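PDB 6YQ4: tannase from Fusobacterium nucleatum subsp. nucleatum ATCC 25586, which hydrolyses gallotannins, an ester-cleaving activity that detoxifies these plant polyphenols and probably contributes to resistance of the bacterium. Local coordinates for residues G126-K131 with K373-H378; L279-D284 with L459-K464. All coordinates share one frame; numbering follows the deposited sequence.

Contact 1 of 2, residues G126-K131 with K373-H378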
loop_
_atom_site.group_PDB
_atom_site.type_symbol
_atom_site.label_atom_id
_atom_site.label_comp_id
_atom_site.label_asym_id
_atom_site.label_seq_id
_atom_site.Cartn_x
_atom_site.Cartn_y
_atom_site.Cartn_z
ATOM N N GLY A 126 9.260 -26.950 -4.228
ATOM C CA GLY A 126 9.176 -26.391 -2.893
ATOM C C GLY A 126 9.975 -25.131 -2.666
ATOM O O GLY A 126 9.894 -24.556 -1.567
ATOM N N ASN A 127 10.747 -24.686 -3.656
ATOM C CA ASN A 127 11.439 -23.402 -3.563
ATOM C C ASN A 127 10.457 -22.238 -3.608
ATOM O O ASN A 127 9.490 -22.242 -4.378
ATOM C CB ASN A 127 12.439 -23.252 -4.700
ATOM C CG ASN A 127 13.492 -24.315 -4.679
ATOM O OD1 ASN A 127 14.269 -24.413 -3.731
ATOM N ND2 ASN A 127 13.523 -25.132 -5.724
ATOM N N TYR A 128 10.743 -21.222 -2.802
ATOM C CA TYR A 128 9.918 -20.021 -2.742
ATOM C C TYR A 128 10.123 -19.147 -3.973
ATOM O O TYR A 128 11.260 -18.825 -4.342
ATOM C CB TYR A 128 10.242 -19.245 -1.475
ATOM C CG TYR A 128 9.921 -20.011 -0.212
ATOM C CD1 TYR A 128 8.613 -20.409 0.064
ATOM C CD2 TYR A 128 10.926 -20.364 0.691
ATOM C CE1 TYR A 128 8.302 -21.134 1.222
ATOM C CE2 TYR A 128 10.637 -21.073 1.856
ATOM C CZ TYR A 128 9.319 -21.459 2.111
ATOM O OH TYR A 128 8.999 -22.137 3.254
ATOM N N ILE A 129 9.012 -18.748 -4.591
ATOM C CA ILE A 129 9.002 -17.991 -5.835
ATOM C C ILE A 129 8.273 -16.665 -5.709
ATOM O O ILE A 129 8.092 -15.968 -6.715
ATOM C CB ILE A 129 8.383 -18.823 -6.976
ATOM C CG1 ILE A 129 6.946 -19.189 -6.612
ATOM C CG2 ILE A 129 9.210 -20.061 -7.233
ATOM C CD1 ILE A 129 6.163 -19.791 -7.733
ATOM N N GLY A 130 7.841 -16.292 -4.507
ATOM C CA GLY A 130 7.089 -15.065 -4.344
ATOM C C GLY A 130 7.575 -14.211 -3.192
ATOM O O GLY A 130 6.835 -13.371 -2.666
ATOM N N LYS A 131 8.813 -14.444 -2.773
ATOM C CA LYS A 131 9.456 -13.534 -1.855
ATOM C C LYS A 131 9.885 -12.281 -2.605
ATOM O O LYS A 131 9.964 -12.257 -3.839
ATOM C CB LYS A 131 10.667 -14.184 -1.190
ATOM C CG LYS A 131 10.411 -15.559 -0.607
ATOM C CD LYS A 131 9.363 -15.490 0.479
ATOM C CE LYS A 131 9.598 -16.579 1.498
ATOM N NZ LYS A 131 8.731 -16.400 2.681
ATOM N N LYS A 373 15.235 -20.199 -0.577
ATOM C CA LYS A 373 15.499 -21.278 0.347
ATOM C C LYS A 373 15.313 -20.895 1.807
ATOM O O LYS A 373 15.628 -21.692 2.700
ATOM C CB LYS A 373 16.908 -21.810 0.144
ATOM C CG LYS A 373 16.931 -23.245 0.649
ATOM C CD LYS A 373 18.138 -23.887 0.070
ATOM C CE LYS A 373 19.201 -24.202 1.086
ATOM N NZ LYS A 373 20.342 -23.991 0.205
ATOM N N SER A 374 14.798 -19.713 2.083
ATOM C CA SER A 374 14.649 -19.250 3.452
ATOM C C SER A 374 13.251 -18.689 3.561
ATOM O O SER A 374 12.857 -17.885 2.718
ATOM C CB SER A 374 15.684 -18.165 3.805
ATOM O OG SER A 374 16.958 -18.713 4.096
ATOM N N ASP A 375 12.502 -19.105 4.583
ATOM C CA ASP A 375 11.113 -18.672 4.673
ATOM C C ASP A 375 10.975 -17.258 5.253
ATOM O O ASP A 375 10.021 -16.551 4.909
ATOM C CB ASP A 375 10.307 -19.670 5.503
ATOM C CG ASP A 375 8.813 -19.470 5.362
ATOM O OD1 ASP A 375 8.360 -19.280 4.222
ATOM O OD2 ASP A 375 8.100 -19.475 6.387
ATOM N N SER A 376 11.893 -16.830 6.128
ATOM C CA SER A 376 11.860 -15.464 6.640
ATOM C C SER A 376 13.280 -14.998 6.910
ATOM O O SER A 376 14.214 -15.798 6.975
ATOM C CB SER A 376 11.063 -15.322 7.936
ATOM O OG SER A 376 11.559 -16.213 8.928
ATOM N N LYS A 377 13.426 -13.677 7.051
ATOM C CA LYS A 377 14.704 -13.055 7.367
ATOM C C LYS A 377 14.431 -11.781 8.150
ATOM O O LYS A 377 13.288 -11.320 8.253
ATOM C CB LYS A 377 15.532 -12.726 6.117
ATOM C CG LYS A 377 15.907 -13.909 5.236
ATOM C CD LYS A 377 17.145 -13.624 4.417
ATOM C CE LYS A 377 17.269 -14.529 3.197
ATOM N NZ LYS A 377 18.474 -14.212 2.370
ATOM N N HIS A 378 15.497 -11.228 8.722
ATOM C CA HIS A 378 15.464 -9.878 9.250
ATOM C C HIS A 378 15.671 -8.874 8.131
ATOM O O HIS A 378 16.115 -9.215 7.033
ATOM C CB HIS A 378 16.533 -9.684 10.320
ATOM C CG HIS A 378 16.372 -10.610 11.476
ATOM N ND1 HIS A 378 15.264 -10.576 12.294
ATOM C CD2 HIS A 378 17.141 -11.636 11.915
ATOM C CE1 HIS A 378 15.367 -11.532 13.204
ATOM N NE2 HIS A 378 16.499 -12.186 12.999
#
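K131 reaches from the 126-131 loop to D375. Its CB points toward 373-378, and CG lies 3.8 Å from CB of Y128 in its own loop. The bend at chi2 (-62°) turns CD and CE along one face of the Y128 ring, with CE 3.8 Å above the ring plane near its rim. CE also approaches the backbone of the other loop, 3.4 Å from O of D375. NZ then bonds twice to D375: to its carbonyl O at 2.6 Å, and in a longer salt bridge of 3.3 Å to its OD1, met from above the carboxylate plane. O of N367 is a further acceptor for NZ, so this buried ammonium is gripped by backbone carbonyls as well as by a charge. OD1 of D375 approaches the same side of the Y128 ring obliquely, 3.2 Å from CZ, with ring and carboxylate planes 29° apart. OD2 is salt-bridged to R236, which also touches Y128. This is a surface contact between two loops of an alpha/beta-hydrolase fold, joining the connection between strand 110-114 and helix 134-148 to the long insertion between strands 202-206 and 435-439, where lids of this fold commonly arise.

Contact 2 of 2, residues L279-D284 with L459-K464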
loop_
_atom_site.group_PDB
_atom_site.type_symbol
_atom_site.label_atom_id
_atom_site.label_comp_id
_atom_site.label_asym_id
_atom_site.label_seq_id
_atom_site.Cartn_x
_atom_site.Cartn_y
_atom_site.Cartn_z
ATOM N N LEU A 279 16.188 12.560 6.860
ATOM C CA LEU A 279 15.424 12.753 5.639
ATOM C C LEU A 279 15.330 14.225 5.240
ATOM O O LEU A 279 15.150 14.515 4.051
ATOM C CB LEU A 279 14.012 12.158 5.817
ATOM C CG LEU A 279 13.845 10.717 6.351
ATOM C CD1 LEU A 279 12.386 10.361 6.711
ATOM C CD2 LEU A 279 14.385 9.744 5.341
ATOM N N LYS A 280 15.474 15.152 6.193
ATOM C CA LYS A 280 15.394 16.596 5.930
ATOM C C LYS A 280 14.089 16.940 5.217
ATOM O O LYS A 280 14.063 17.533 4.134
ATOM C CB LYS A 280 16.613 17.082 5.148
ATOM C CG LYS A 280 17.891 16.631 5.813
ATOM C CD LYS A 280 19.106 17.377 5.324
ATOM C CE LYS A 280 20.357 16.840 6.001
ATOM N NZ LYS A 280 20.199 16.771 7.487
ATOM N N LEU A 281 12.995 16.517 5.839
ATOM C CA LEU A 281 11.657 16.795 5.356
ATOM C C LEU A 281 11.231 18.191 5.801
ATOM O O LEU A 281 11.470 18.604 6.944
ATOM C CB LEU A 281 10.689 15.738 5.896
ATOM C CG LEU A 281 10.898 14.291 5.414
ATOM C CD1 LEU A 281 9.809 13.443 5.902
ATOM C CD2 LEU A 281 10.960 14.223 3.899
ATOM N N THR A 282 10.618 18.928 4.889
ATOM C CA THR A 282 10.094 20.252 5.175
ATOM C C THR A 282 8.591 20.253 4.965
ATOM O O THR A 282 8.074 19.566 4.076
ATOM C CB THR A 282 10.717 21.304 4.270
ATOM O OG1 THR A 282 10.458 20.936 2.916
ATOM C CG2 THR A 282 12.227 21.412 4.498
ATOM N N ASP A 283 7.888 21.024 5.787
ATOM C CA ASP A 283 6.455 21.170 5.568
ATOM C C ASP A 283 6.165 22.161 4.436
ATOM O O ASP A 283 7.057 22.519 3.671
ATOM C CB ASP A 283 5.762 21.611 6.859
ATOM C CG ASP A 283 6.186 23.007 7.315
ATOM O OD1 ASP A 283 6.885 23.727 6.555
ATOM O OD2 ASP A 283 5.814 23.377 8.455
ATOM N N ASP A 284 4.914 22.615 4.351
ATOM C CA ASP A 284 4.481 23.536 3.307
ATOM C C ASP A 284 5.266 24.835 3.306
ATOM O O ASP A 284 5.415 25.473 2.255
ATOM C CB ASP A 284 3.011 23.860 3.511
ATOM C CG ASP A 284 2.161 23.265 2.469
ATOM O OD1 ASP A 284 2.734 22.579 1.598
ATOM O OD2 ASP A 284 0.938 23.500 2.516
ATOM N N LEU A 459 7.143 13.150 -1.145
ATOM C CA LEU A 459 6.623 13.438 -2.482
ATOM C C LEU A 459 6.368 14.938 -2.683
ATOM O O LEU A 459 6.654 15.491 -3.752
ATOM C CB LEU A 459 5.349 12.641 -2.726
ATOM C CG LEU A 459 5.453 11.130 -2.760
ATOM C CD1 LEU A 459 4.126 10.480 -2.368
ATOM C CD2 LEU A 459 5.868 10.692 -4.148
ATOM N N LYS A 460 5.802 15.607 -1.681
ATOM C CA LYS A 460 5.614 17.051 -1.780
ATOM C C LYS A 460 6.945 17.774 -1.929
ATOM O O LYS A 460 7.074 18.709 -2.739
ATOM C CB LYS A 460 4.872 17.563 -0.546
ATOM C CG LYS A 460 3.469 17.026 -0.420
ATOM C CD LYS A 460 2.801 17.583 0.804
ATOM C CE LYS A 460 2.183 18.948 0.540
ATOM N NZ LYS A 460 0.710 18.805 0.628
ATOM N N ASN A 461 7.948 17.364 -1.141
ATOM C CA ASN A 461 9.239 18.044 -1.178
ATOM C C ASN A 461 9.911 17.880 -2.533
ATOM O O ASN A 461 10.794 18.679 -2.875
ATOM C CB ASN A 461 10.141 17.524 -0.059
ATOM C CG ASN A 461 9.697 17.990 1.333
ATOM O OD1 ASN A 461 10.235 17.545 2.333
ATOM N ND2 ASN A 461 8.727 18.901 1.390
ATOM N N SER A 462 9.494 16.867 -3.298
ATOM C CA SER A 462 9.999 16.560 -4.624
ATOM C C SER A 462 9.113 17.090 -5.742
ATOM O O SER A 462 9.357 16.764 -6.907
ATOM C CB SER A 462 10.190 15.049 -4.807
ATOM O OG SER A 462 10.803 14.448 -3.677
ATOM N N GLY A 463 8.114 17.911 -5.434
ATOM C CA GLY A 463 7.401 18.602 -6.482
ATOM C C GLY A 463 6.219 17.868 -7.071
ATOM O O GLY A 463 5.723 18.278 -8.133
ATOM N N LYS A 464 5.737 16.819 -6.418
ATOM C CA LYS A 464 4.606 16.047 -6.912
ATOM C C LYS A 464 3.334 16.522 -6.229
ATOM O O LYS A 464 3.368 17.078 -5.132
ATOM C CB LYS A 464 4.809 14.544 -6.670
ATOM C CG LYS A 464 6.227 14.029 -6.940
ATOM C CD LYS A 464 6.607 14.183 -8.409
ATOM C CE LYS A 464 8.115 14.427 -8.557
ATOM N NZ LYS A 464 8.599 14.860 -9.945
#
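N461 meets T282 because its CG is anti to its own carbonyl carbon (chi1 -72°) and its amide is extended, with OD1 anti to CA (chi2 172°). The side chain thus leaves the C-terminal end of helix 450-461 and places its carboxamide alongside the T282 backbone. The helix is closed at this point by a Schellman motif: N of K464 bonds to O of L459 at 3.1 Å, N of G463 bonds to O of K460, and G463 takes the positive phi.

The amide acts as a two-point clamp. N of T282 donates to OD1 of N461 over 2.9 Å with an N-H...O angle of 170°, while ND2 of N461 donates to O of T282 over 2.8 Å. This O lies almost exactly in the amide plane of N461. One side-chain amide therefore pairs with both the N-H and the C=O of one residue, as a backbone partner in a sheet can, which fixes the rotation of the amide. OG1 of T282 is also close, 3.1 Å from ND2 of N461, but its angle is too poor for a bond.

L281 packs beside the same side-chain carbonyl. Its CA lies 3.4 Å from OD1 of N461 and its CD2 is also close to that oxygen, while its side chain crosses that of N461 at about a right angle and rests on I454 and L457 of helix 450-461. The contact thereby docks the loop after helix 259-279 onto the helix that precedes strand 465-469 of the alpha/beta-hydrolase sheet. At its outer end, D284 OD1 and K460 CE are 3.8 Å apart, whereas K460 NZ stands 4.4 Å from D284 OD1, too far for a salt bridge.

Contact 1 and contact 2 are separate surface contacts, with centres 36 Å apart and nearest atoms about 19 Å apart. Their segments alternate along the chain: 279-284 and 373-378 both belong to the insertion between strands 202-206 and 435-439, and each meets a different part of the hydrolase core. Contact 1 joins the insertion to the loop after strand 110-114 through a lysine with a backbone-carbonyl bond and a longer salt bridge; contact 2 joins it to helix 450-461 through a neutral amide. Neither includes the magnesium ligands D150, M153 and G155, nor S166, H476 and D444, whose geometry is consistent with a catalytic triad. The insertion thus touches the core at two distant places.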